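Local coordinates for protein phosphoserine aminotransferase (Bacillus alcalophilus, PDB 1W23) that uses pyridoxal 5'-phosphate to interconvert 3-phosphohydroxypyruvate and phosphoserine in serine biosynthesis, with glutamate and 2-oxoglutarate as the other amino-group partners, at residues A[77-82]-A[189-194]; A[128-133]-A[291-296]; A[155-160]-A[174-179]; A[194-199]-A[336-341]. One frame throughout, in Å; residues are numbered along the deposited sequence.

Contact 1. Residues A[77-82]-A[189-194]. With PLP (pyridoxal-5'-phosphate), chain J.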
# COMPACT_ATOMS: atom_id res chain seq x y z
N SER A 77 -9.47 -4.35 -4.59
CA SER A 77 -10.68 -3.53 -4.55
C SER A 77 -10.51 -2.25 -5.35
O SER A 77 -11.48 -1.79 -5.97
CB SER A 77 -11.07 -3.20 -3.12
OG SER A 77 -11.39 -4.37 -2.39
N LEU A 78 -9.30 -1.63 -5.36
CA LEU A 78 -9.15 -0.46 -6.19
C LEU A 78 -9.20 -0.79 -7.64
O LEU A 78 -9.68 0.02 -8.48
CB LEU A 78 -7.86 0.32 -5.84
CG LEU A 78 -7.76 1.70 -6.48
CD1 LEU A 78 -8.85 2.67 -6.04
CD2 LEU A 78 -6.39 2.29 -6.21
N GLN A 79 -8.74 -1.99 -8.05
CA GLN A 79 -8.85 -2.40 -9.44
C GLN A 79 -10.31 -2.55 -9.87
O GLN A 79 -10.59 -2.34 -11.06
CB GLN A 79 -8.10 -3.74 -9.66
CG GLN A 79 -6.59 -3.62 -9.41
CD GLN A 79 -6.02 -2.50 -10.29
OE1 GLN A 79 -6.14 -2.61 -11.54
NE2 GLN A 79 -5.45 -1.49 -9.69
N PHE A 80 -11.21 -2.87 -8.97
CA PHE A 80 -12.62 -2.93 -9.34
C PHE A 80 -13.12 -1.64 -9.96
O PHE A 80 -13.97 -1.67 -10.84
CB PHE A 80 -13.51 -3.25 -8.14
CG PHE A 80 -13.29 -4.61 -7.47
CD1 PHE A 80 -13.77 -4.80 -6.19
CD2 PHE A 80 -12.67 -5.67 -8.12
CE1 PHE A 80 -13.65 -6.03 -5.55
CE2 PHE A 80 -12.54 -6.89 -7.49
CZ PHE A 80 -13.07 -7.08 -6.24
N THR A 81 -12.63 -0.49 -9.50
CA THR A 81 -12.99 0.81 -10.10
C THR A 81 -11.99 1.25 -11.16
O THR A 81 -12.37 1.82 -12.21
CB THR A 81 -13.23 1.87 -9.02
OG1 THR A 81 -13.86 3.01 -9.68
CG2 THR A 81 -12.02 2.35 -8.29
N MET A 82 -10.67 1.00 -11.01
CA MET A 82 -9.70 1.47 -11.98
C MET A 82 -9.94 0.85 -13.33
O MET A 82 -9.79 1.50 -14.36
CB MET A 82 -8.30 1.25 -11.39
CG MET A 82 -7.21 1.96 -12.12
SD MET A 82 -5.65 1.78 -11.25
CE MET A 82 -4.46 2.42 -12.39
N MET A 189 -5.99 -8.43 -19.29
CA MET A 189 -5.48 -7.96 -18.00
C MET A 189 -5.78 -9.00 -16.95
O MET A 189 -6.90 -9.59 -16.93
CB MET A 189 -6.11 -6.61 -17.67
CG MET A 189 -5.59 -6.03 -16.37
SD MET A 189 -6.21 -4.38 -16.04
CE MET A 189 -7.01 -4.78 -14.47
N ILE A 190 -4.86 -9.21 -16.04
CA ILE A 190 -5.00 -10.03 -14.83
C ILE A 190 -4.60 -9.18 -13.64
O ILE A 190 -3.61 -8.45 -13.72
CB ILE A 190 -4.05 -11.25 -14.92
CG1 ILE A 190 -4.46 -12.19 -16.05
CG2 ILE A 190 -3.90 -11.90 -13.59
CD1 ILE A 190 -3.40 -13.15 -16.42
N TYR A 191 -5.36 -9.23 -12.55
CA TYR A 191 -4.93 -8.53 -11.35
C TYR A 191 -5.11 -9.42 -10.13
O TYR A 191 -5.95 -10.34 -10.08
CB TYR A 191 -5.66 -7.21 -11.16
CG TYR A 191 -7.14 -7.27 -11.02
CD1 TYR A 191 -7.77 -7.22 -9.79
CD2 TYR A 191 -7.99 -7.32 -12.14
CE1 TYR A 191 -9.15 -7.25 -9.63
CE2 TYR A 191 -9.37 -7.33 -12.00
CZ TYR A 191 -9.95 -7.31 -10.75
OH TYR A 191 -11.32 -7.28 -10.57
N ALA A 192 -4.32 -9.11 -9.08
CA ALA A 192 -4.36 -9.90 -7.87
C ALA A 192 -3.73 -9.10 -6.73
O ALA A 192 -2.58 -8.68 -6.84
CB ALA A 192 -3.49 -11.17 -8.00
N GLY A 193 -4.46 -8.93 -5.63
CA GLY A 193 -3.79 -8.52 -4.39
C GLY A 193 -2.74 -9.55 -4.05
O GLY A 193 -2.96 -10.76 -4.22
N ALA A 194 -1.58 -9.16 -3.56
CA ALA A 194 -0.51 -10.12 -3.33
C ALA A 194 -0.79 -11.06 -2.18
O ALA A 194 -0.18 -12.17 -2.19
CB ALA A 194 0.80 -9.42 -3.09
N1 PLP J . -10.94 -10.41 -5.04
C2 PLP J . -10.75 -11.66 -4.48
C2A PLP J . -10.99 -12.83 -5.37
C3 PLP J . -10.33 -11.77 -3.17
O3 PLP J . -10.12 -12.96 -2.65
C4 PLP J . -10.12 -10.59 -2.38
C4A PLP J . -9.60 -10.73 -0.99
C5 PLP J . -10.32 -9.34 -2.98
C6 PLP J . -10.75 -9.28 -4.30
C5A PLP J . -10.16 -8.04 -2.24
O4P PLP J . -8.72 -7.72 -2.16
P PLP J . -8.25 -6.40 -1.33
O1P PLP J . -8.68 -6.61 0.09
O2P PLP J . -8.95 -5.20 -1.97
O3P PLP J . -6.75 -6.40 -1.59
O HOH W 1 -11.86 -4.81 -12.13
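One face of the Tyr191 ring carries Gln79 CB in a CH-pi contact: the carbon stands 3.8 Å from the centroid of the Tyr191 ring and 23° off its normal, displaced toward the rim on the CD1 side. At its phenol end the same ring meets Phe80 edge-on. Tyr191 OH lies in the plane of the Phe80 ring, 3.2 Å from Phe80 CD2, and the two side chains stand roughly perpendicular. A face of Phe80 is taken by Ser77 CA from its own helix, and Phe80 CZ approaches the cofactor obliquely, 3.7 Å from PLP C6. The ring of Tyr191 reaches the helix because its CG falls between the backbone N and the carbonyl carbon (chi1 60°). Gln79 CG follows CB over the ring, and the bend at chi2 then carries the amide on, its OE1 hydrogen-bonded to Tyr226 OH. The phenol oxygen is held by His146 NE2 and by a water that lies 3.0 Å from Tyr191 OH and donates to Gln79 O, so the polar link between the segments runs through one bound water. Toward the start of helix 75-87, Ser77 binds one phosphate oxygen twice, with Ser77 N 2.8 Å and Ser77 OG 2.6 Å from PLP O2P. The helical segment runs nearly antiparallel to strand 189-193, at 150°, with axes 9.1 Å apart. A helix packed on the central mixed sheet, its N-terminal turn gripping the cofactor phosphate, is the phosphate-binding arrangement of the large domain in fold-type I pyridoxal-phosphate enzymes.

Contact 2. Residues A[128-133]-A[291-296]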
# COMPACT_ATOMS: atom_id res chain seq x y z
N GLN A 128 -22.49 -22.46 -6.34
CA GLN A 128 -21.89 -23.79 -6.14
C GLN A 128 -21.02 -24.21 -7.29
O GLN A 128 -20.34 -25.25 -7.19
CB GLN A 128 -22.98 -24.85 -5.93
CG GLN A 128 -23.78 -24.64 -4.68
CD GLN A 128 -24.94 -25.61 -4.55
OE1 GLN A 128 -24.72 -26.82 -4.51
NE2 GLN A 128 -26.14 -25.12 -4.42
N SER A 129 -21.01 -23.52 -8.41
CA SER A 129 -20.30 -23.94 -9.62
C SER A 129 -19.92 -22.76 -10.50
O SER A 129 -20.41 -21.65 -10.38
CB SER A 129 -21.18 -24.90 -10.43
OG SER A 129 -22.29 -24.26 -11.01
N ILE A 130 -19.04 -23.08 -11.45
CA ILE A 130 -18.73 -22.15 -12.55
C ILE A 130 -19.69 -22.41 -13.68
O ILE A 130 -19.87 -23.60 -14.05
CB ILE A 130 -17.28 -22.37 -13.00
CG1 ILE A 130 -16.26 -22.33 -11.83
CG2 ILE A 130 -16.89 -21.42 -14.12
CD1 ILE A 130 -16.31 -21.06 -10.99
N PRO A 131 -20.34 -21.42 -14.28
CA PRO A 131 -21.25 -21.69 -15.43
C PRO A 131 -20.47 -22.19 -16.60
O PRO A 131 -19.30 -21.89 -16.86
CB PRO A 131 -21.87 -20.32 -15.71
CG PRO A 131 -20.93 -19.35 -15.12
CD PRO A 131 -20.28 -19.99 -13.94
N ASP A 132 -21.15 -23.03 -17.42
CA ASP A 132 -20.67 -23.49 -18.68
C ASP A 132 -20.45 -22.28 -19.59
O ASP A 132 -21.29 -21.40 -19.67
CB ASP A 132 -21.74 -24.40 -19.27
CG ASP A 132 -22.01 -25.72 -18.62
OD1 ASP A 132 -23.04 -26.35 -18.99
OD2 ASP A 132 -21.18 -26.17 -17.81
N PHE A 133 -19.34 -22.27 -20.33
CA PHE A 133 -19.02 -21.14 -21.16
C PHE A 133 -20.05 -20.95 -22.26
O PHE A 133 -20.19 -19.82 -22.76
CB PHE A 133 -17.65 -21.34 -21.78
CG PHE A 133 -16.52 -21.42 -20.75
CD1 PHE A 133 -15.27 -21.91 -21.12
CD2 PHE A 133 -16.65 -21.05 -19.42
CE1 PHE A 133 -14.19 -22.05 -20.25
CE2 PHE A 133 -15.59 -21.20 -18.52
CZ PHE A 133 -14.37 -21.68 -18.92
N LYS A 291 -18.50 -30.86 -7.24
CA LYS A 291 -17.17 -31.45 -7.38
C LYS A 291 -16.40 -30.91 -8.58
O LYS A 291 -15.16 -30.67 -8.46
CB LYS A 291 -17.30 -32.99 -7.47
CG LYS A 291 -17.49 -33.61 -6.05
CD LYS A 291 -17.51 -35.12 -6.17
CE LYS A 291 -17.85 -35.68 -4.78
NZ LYS A 291 -17.78 -37.18 -4.80
N GLY A 292 -17.07 -30.66 -9.71
CA GLY A 292 -16.38 -30.21 -10.90
C GLY A 292 -15.84 -28.80 -10.83
O GLY A 292 -15.09 -28.38 -11.74
N SER A 293 -16.23 -28.04 -9.81
CA SER A 293 -15.82 -26.65 -9.62
C SER A 293 -15.01 -26.45 -8.37
O SER A 293 -14.75 -25.32 -7.99
CB SER A 293 -17.07 -25.76 -9.57
OG SER A 293 -17.73 -25.74 -10.86
N ARG A 294 -14.62 -27.51 -7.67
CA ARG A 294 -13.90 -27.39 -6.39
C ARG A 294 -12.61 -26.61 -6.51
O ARG A 294 -11.77 -26.94 -7.34
CB ARG A 294 -13.57 -28.77 -5.85
CG ARG A 294 -14.72 -29.41 -5.09
CD ARG A 294 -14.47 -30.87 -4.76
NE ARG A 294 -15.45 -31.31 -3.75
CZ ARG A 294 -15.43 -32.52 -3.17
NH1 ARG A 294 -14.59 -33.48 -3.59
NH2 ARG A 294 -16.32 -32.75 -2.19
N SER A 295 -12.44 -25.61 -5.66
CA SER A 295 -11.22 -24.83 -5.61
C SER A 295 -10.09 -25.63 -4.98
O SER A 295 -10.25 -26.36 -4.00
CB SER A 295 -11.49 -23.58 -4.76
OG SER A 295 -10.28 -22.83 -4.54
N LEU A 296 -8.88 -25.44 -5.52
CA LEU A 296 -7.64 -25.93 -4.93
C LEU A 296 -7.08 -25.01 -3.88
O LEU A 296 -6.10 -25.37 -3.21
CB LEU A 296 -6.61 -26.18 -6.05
CG LEU A 296 -7.02 -27.27 -7.04
CD1 LEU A 296 -6.03 -27.28 -8.20
CD2 LEU A 296 -7.09 -28.63 -6.37
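Ser293 OG accepts the backbone N-H of Ile130, with 3.0 Å from Ile130 N to Ser293 OG and a nearly straight N-H...O angle of 166°. The hydroxyl is aimed there by a first torsion that sets OG opposite the carbonyl carbon, beside its own backbone N (chi1 -67°). Around this bond the packing sets carbons against the hydroxyl: Ser129 CA lies 3.4 Å from Ser293 OG, and Ile130 CG1 comes alongside at 3.8 Å from the same oxygen. Ser293 CB rests 3.7 Å from Ser129 CA, which places the serine side chain squarely against the Ser129-Ile130 backbone. In the next shell, Ser129 O is bonded to Thr122 OG1, Gln128 pairs through its backbone with Glu290, and the Ile130 side chain packs on Thr156. Ser293 is in turn held by a backbone bond to Gln157. The cofactor is distant, about 11 Å from the Ile130 side chain. The contact therefore belongs to the framework: it joins the loop between sheet strands 115-121 and 142-148 to the short 3-10 turn 291-293 leading into strand 298-302, consistent with a junction between the large and C-terminal domains of a fold-type I aminotransferase.

Contact 3. Residues A[155-160]-A[174-179]. With PLP (pyridoxal-5'-phosphate), chain J.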
# COMPACT_ATOMS: atom_id res chain seq x y z
N GLY A 155 -15.42 -21.06 -2.50
CA GLY A 155 -14.61 -22.27 -2.69
C GLY A 155 -14.76 -22.92 -4.05
O GLY A 155 -14.62 -24.15 -4.16
N THR A 156 -15.01 -22.14 -5.09
CA THR A 156 -15.09 -22.63 -6.46
C THR A 156 -14.02 -21.97 -7.32
O THR A 156 -13.52 -20.88 -6.98
CB THR A 156 -16.49 -22.35 -7.07
OG1 THR A 156 -16.62 -20.93 -7.11
CG2 THR A 156 -17.61 -22.98 -6.29
N GLN A 157 -13.68 -22.62 -8.44
CA GLN A 157 -12.56 -22.15 -9.26
C GLN A 157 -12.74 -22.59 -10.70
O GLN A 157 -13.15 -23.74 -10.96
CB GLN A 157 -11.27 -22.77 -8.68
CG GLN A 157 -9.98 -22.37 -9.32
CD GLN A 157 -8.78 -23.02 -8.68
OE1 GLN A 157 -8.89 -24.11 -8.07
NE2 GLN A 157 -7.59 -22.37 -8.78
N TYR A 158 -12.40 -21.71 -11.62
CA TYR A 158 -12.30 -22.04 -13.03
C TYR A 158 -11.27 -23.14 -13.25
O TYR A 158 -10.13 -23.04 -12.78
CB TYR A 158 -11.93 -20.82 -13.85
CG TYR A 158 -13.06 -19.84 -14.12
CD1 TYR A 158 -13.59 -19.04 -13.12
CD2 TYR A 158 -13.58 -19.68 -15.41
CE1 TYR A 158 -14.61 -18.13 -13.37
CE2 TYR A 158 -14.59 -18.78 -15.66
CZ TYR A 158 -15.11 -18.00 -14.66
OH TYR A 158 -16.13 -17.11 -14.95
N GLN A 159 -11.65 -24.17 -14.03
CA GLN A 159 -10.71 -25.23 -14.41
C GLN A 159 -9.90 -24.84 -15.61
O GLN A 159 -8.80 -25.42 -15.78
CB GLN A 159 -11.49 -26.53 -14.75
CG GLN A 159 -12.32 -26.97 -13.57
CD GLN A 159 -11.47 -27.10 -12.32
OE1 GLN A 159 -10.57 -27.98 -12.33
NE2 GLN A 159 -11.69 -26.26 -11.31
N ASN A 160 -10.40 -23.98 -16.42
CA ASN A 160 -9.78 -23.47 -17.66
C ASN A 160 -10.55 -22.20 -17.98
O ASN A 160 -11.47 -21.82 -17.21
CB ASN A 160 -9.80 -24.52 -18.77
CG ASN A 160 -11.17 -25.17 -18.84
OD1 ASN A 160 -12.15 -24.45 -18.99
ND2 ASN A 160 -11.22 -26.49 -18.71
N SER A 174 -6.92 -12.85 -7.63
CA SER A 174 -6.37 -12.64 -6.30
C SER A 174 -6.09 -13.91 -5.54
O SER A 174 -5.01 -14.03 -4.94
CB SER A 174 -7.31 -11.80 -5.47
OG SER A 174 -7.44 -10.47 -5.95
N SER A 175 -7.01 -14.89 -5.54
CA SER A 175 -6.84 -16.04 -4.67
C SER A 175 -6.32 -17.29 -5.36
O SER A 175 -6.19 -18.33 -4.69
CB SER A 175 -8.09 -16.26 -3.84
OG SER A 175 -9.23 -16.38 -4.68
N ASP A 176 -5.91 -17.23 -6.63
CA ASP A 176 -5.24 -18.37 -7.25
C ASP A 176 -4.12 -18.01 -8.21
O ASP A 176 -3.54 -18.93 -8.82
CB ASP A 176 -6.20 -19.35 -7.92
CG ASP A 176 -6.81 -18.87 -9.24
OD1 ASP A 176 -6.57 -17.67 -9.57
OD2 ASP A 176 -7.51 -19.68 -9.88
N ILE A 177 -3.69 -16.77 -8.30
CA ILE A 177 -2.58 -16.45 -9.23
C ILE A 177 -1.32 -17.23 -8.83
O ILE A 177 -0.94 -17.32 -7.68
CB ILE A 177 -2.30 -14.94 -9.24
CG1 ILE A 177 -1.33 -14.56 -10.33
CG2 ILE A 177 -1.91 -14.41 -7.85
CD1 ILE A 177 -1.24 -13.08 -10.65
N LEU A 178 -0.67 -17.77 -9.85
CA LEU A 178 0.61 -18.50 -9.67
C LEU A 178 0.50 -19.66 -8.70
O LEU A 178 1.44 -20.06 -8.04
CB LEU A 178 1.76 -17.55 -9.33
CG LEU A 178 3.18 -18.03 -9.49
CD1 LEU A 178 3.43 -18.99 -10.61
CD2 LEU A 178 4.13 -16.82 -9.55
N SER A 179 -0.68 -20.32 -8.77
CA SER A 179 -0.89 -21.63 -8.14
C SER A 179 -0.79 -22.80 -9.12
O SER A 179 -0.90 -23.95 -8.71
CB SER A 179 -2.25 -21.67 -7.45
OG SER A 179 -3.30 -21.53 -8.38
N1 PLP J . -10.94 -10.41 -5.04
C2 PLP J . -10.75 -11.66 -4.48
C2A PLP J . -10.99 -12.83 -5.37
C3 PLP J . -10.33 -11.77 -3.17
O3 PLP J . -10.12 -12.96 -2.65
C4 PLP J . -10.12 -10.59 -2.38
C4A PLP J . -9.60 -10.73 -0.99
C5 PLP J . -10.32 -9.34 -2.98
C6 PLP J . -10.75 -9.28 -4.30
C5A PLP J . -10.16 -8.04 -2.24
O4P PLP J . -8.72 -7.72 -2.16
P PLP J . -8.25 -6.40 -1.33
O1P PLP J . -8.68 -6.61 0.09
O2P PLP J . -8.95 -5.20 -1.97
O3P PLP J . -6.75 -6.40 -1.59
O HOH W 2 -5.08 -23.59 -7.90
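Gln157, on the short, weakly bonded strand 156-157, faces Asp176, which opens a type II beta turn ending at Ser179; Gln157 CA and Asp176 CA are 8.5 Å apart, so side chains must bridge the gap. The turn lies in the loop after strand 169-172 of the central sheet in this fold-type I enzyme, a loop whose first residues border the cofactor. Gln157 spans the distance with CG anti to the backbone N (chi1 -177°) and an extended chain beyond it. Its amide gives an almost linear bond, 169° at the hydrogen, with Gln157 NE2 2.9 Å from Asp176 OD2. The acceptor lies in the amide plane and uses its anti lone pair, although the amide and carboxylate planes are turned 44° apart. A water accepts from Gln157 NE2 and donates to Ser179 OG, 2.8 Å away from that hydroxyl. With Gln157 OE1 bonded to Leu296 N, both ends of the amide are engaged and its rotation is fixed. Asp176 has further partners: OD1 meets Ser149 OG, and OD2 also forms a salt bridge with Arg180, which probably favours the charged carboxylate in this buried place. The turn is closed twice on one oxygen: Asp176 O receives Ser179 N at 3.2 Å and Ser179 OG at 2.6 Å, the hydroxyl in the carbonyl plane on a lone pair. At the other end of segment 174-179, Ser174 OG is bonded to Asp172 OD1, a cofactor-binding carboxylate, while Ser174 CB lies 3.6 Å from PLP C2.

Contact 4. Residues A[194-199]-A[336-341]. With PLP (pyridoxal-5'-phosphate), chain J.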
# COMPACT_ATOMS: atom_id res chain seq x y z
N ALA A 194 -1.58 -9.16 -3.56
CA ALA A 194 -0.51 -10.12 -3.33
C ALA A 194 -0.79 -11.06 -2.18
O ALA A 194 -0.18 -12.17 -2.19
CB ALA A 194 0.80 -9.42 -3.09
N GLN A 195 -1.61 -10.70 -1.24
CA GLN A 195 -1.67 -11.32 0.11
C GLN A 195 -2.31 -12.69 0.19
O GLN A 195 -2.66 -13.14 1.29
CB GLN A 195 -2.37 -10.37 1.06
CG GLN A 195 -3.84 -10.13 0.77
CD GLN A 195 -4.16 -8.94 -0.14
OE1 GLN A 195 -3.28 -8.39 -0.81
NE2 GLN A 195 -5.44 -8.53 -0.15
N LYS A 196 -2.43 -13.45 -0.88
CA LYS A 196 -2.88 -14.88 -0.84
C LYS A 196 -1.76 -15.77 -1.34
O LYS A 196 -1.40 -16.67 -0.55
CB LYS A 196 -4.19 -15.00 -1.62
CG LYS A 196 -5.42 -14.57 -0.89
CD LYS A 196 -6.37 -13.52 -1.47
CE LYS A 196 -7.33 -12.96 -0.46
NZ LYS A 196 -8.50 -12.07 -0.97
N ASN A 197 -1.20 -15.64 -2.52
CA ASN A 197 -0.17 -16.49 -3.08
C ASN A 197 1.14 -15.83 -3.41
O ASN A 197 2.08 -16.55 -3.83
CB ASN A 197 -0.63 -17.10 -4.40
CG ASN A 197 -1.25 -18.40 -4.20
OD1 ASN A 197 -1.15 -19.08 -3.17
ND2 ASN A 197 -1.79 -18.76 -5.32
N LEU A 198 1.19 -14.49 -3.22
CA LEU A 198 2.40 -13.86 -3.67
C LEU A 198 3.21 -13.16 -2.62
O LEU A 198 4.38 -12.89 -2.86
CB LEU A 198 2.08 -12.91 -4.80
CG LEU A 198 1.39 -13.53 -6.00
CD1 LEU A 198 1.15 -12.44 -7.05
CD2 LEU A 198 2.19 -14.69 -6.57
N GLY A 199 2.62 -12.83 -1.49
CA GLY A 199 3.46 -11.88 -0.71
C GLY A 199 2.50 -11.35 0.36
O GLY A 199 1.36 -11.75 0.50
N SER A 336 -8.27 -22.38 3.90
CA SER A 336 -7.50 -21.73 2.83
C SER A 336 -6.13 -22.39 2.78
O SER A 336 -5.43 -22.48 3.78
CB SER A 336 -7.43 -20.24 3.06
OG SER A 336 -8.72 -19.64 3.02
N ILE A 337 -5.82 -22.91 1.59
CA ILE A 337 -4.67 -23.77 1.32
C ILE A 337 -3.86 -23.24 0.14
O ILE A 337 -3.53 -23.92 -0.81
CB ILE A 337 -5.13 -25.25 1.15
CG1 ILE A 337 -6.24 -25.42 0.12
CG2 ILE A 337 -5.51 -25.83 2.49
CD1 ILE A 337 -6.51 -26.88 -0.24
N TYR A 338 -3.53 -21.95 0.22
CA TYR A 338 -2.69 -21.28 -0.75
C TYR A 338 -1.33 -21.93 -0.85
O TYR A 338 -0.97 -22.80 -0.04
CB TYR A 338 -2.56 -19.81 -0.32
CG TYR A 338 -3.88 -19.09 -0.18
CD1 TYR A 338 -4.20 -18.41 0.99
CD2 TYR A 338 -4.83 -19.06 -1.17
CE1 TYR A 338 -5.37 -17.74 1.14
CE2 TYR A 338 -6.01 -18.38 -1.04
CZ TYR A 338 -6.29 -17.70 0.12
OH TYR A 338 -7.51 -17.05 0.23
N ASN A 339 -0.53 -21.48 -1.80
CA ASN A 339 0.75 -22.15 -2.13
C ASN A 339 1.60 -22.49 -0.90
O ASN A 339 2.16 -23.59 -0.84
CB ASN A 339 1.58 -21.21 -2.99
CG ASN A 339 1.14 -21.06 -4.43
OD1 ASN A 339 0.26 -21.76 -4.92
ND2 ASN A 339 1.79 -20.13 -5.15
N ALA A 340 1.74 -21.54 0.03
CA ALA A 340 2.68 -21.72 1.13
C ALA A 340 2.15 -22.51 2.31
O ALA A 340 2.92 -22.80 3.23
CB ALA A 340 3.21 -20.39 1.60
N VAL A 341 0.88 -22.88 2.33
CA VAL A 341 0.39 -23.70 3.43
C VAL A 341 1.04 -25.07 3.34
O VAL A 341 0.94 -25.74 2.30
CB VAL A 341 -1.16 -23.77 3.41
CG1 VAL A 341 -1.65 -24.75 4.45
CG2 VAL A 341 -1.77 -22.39 3.60
N1 PLP J . -10.94 -10.41 -5.04
C2 PLP J . -10.75 -11.66 -4.48
C2A PLP J . -10.99 -12.83 -5.37
C3 PLP J . -10.33 -11.77 -3.17
O3 PLP J . -10.12 -12.96 -2.65
C4 PLP J . -10.12 -10.59 -2.38
C4A PLP J . -9.60 -10.73 -0.99
C5 PLP J . -10.32 -9.34 -2.98
C6 PLP J . -10.75 -9.28 -4.30
C5A PLP J . -10.16 -8.04 -2.24
O4P PLP J . -8.72 -7.72 -2.16
P PLP J . -8.25 -6.40 -1.33
O1P PLP J . -8.68 -6.61 0.09
O2P PLP J . -8.95 -5.20 -1.97
O3P PLP J . -6.75 -6.40 -1.59
O HOH W 3 0.77 -18.80 -0.13
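In the loop that carries the cofactor lysine of this fold-type I aminotransferase, Lys196 lies along Tyr338, with the two side chains running in parallel. Lys196 CB sits over the centre of the phenol face, 3.9 Å from the centroid of the Tyr338 ring and 12° off its normal, a CH-pi contact. Further out, Lys196 CG is 3.4 Å from Tyr338 CZ, and the bend at chi2 then turns the chain off toward the cofactor. Tyr338 OH is bonded to Ala9 O and Asn298 ND2, which steadies the ring that supports the lysine. Next along, Asn339 N donates to Asn197 OD1 at 2.8 Å, nearly straight (174°) though tilted from the carbonyl plane. The Asn197 and Asn339 amides stack with planes only 18° apart, Asn197 CG lying 3.6 Å from Asn339 CG. Their ND2 groups reach the neighbouring turn, Asn197 to Ile177 O and Asn339 to Leu178 O. A water bridges the segments beside the type I turn 338-341: it donates to Lys196 O and accepts from Ala340 N, 2.9 Å away. On the cofactor side, Gln195 NE2 donates to PLP O3P at 2.9 Å. Lys196 NZ approaches PLP C4A, the carbon that would carry the internal aldimine, to 1.7 Å, bonding distance but longer than a normal C-N bond, so the state of the link is doubtful.

How the contacts relate
Contacts 1, 3 and 4 gather round one cofactor, with centres 11 to 17 Å apart, whereas contact 2 lies 22 Å from contact 1 between centres and does not touch it. Contact 1 and contact 4 share Ala194, where strand 189-193 gives way to the lysine loop. Along the chain, contact 3 is nested inside the loops closed by contacts 1 and 2; contact 4 opens after both 1 and 3, and crosses contact 2. Strand 156-157 ties contact 3 to contact 2, centres 10 Å apart. The central sheet, the cofactor loops and the C-terminal part thus form one continuous network, with contact 2 at its periphery.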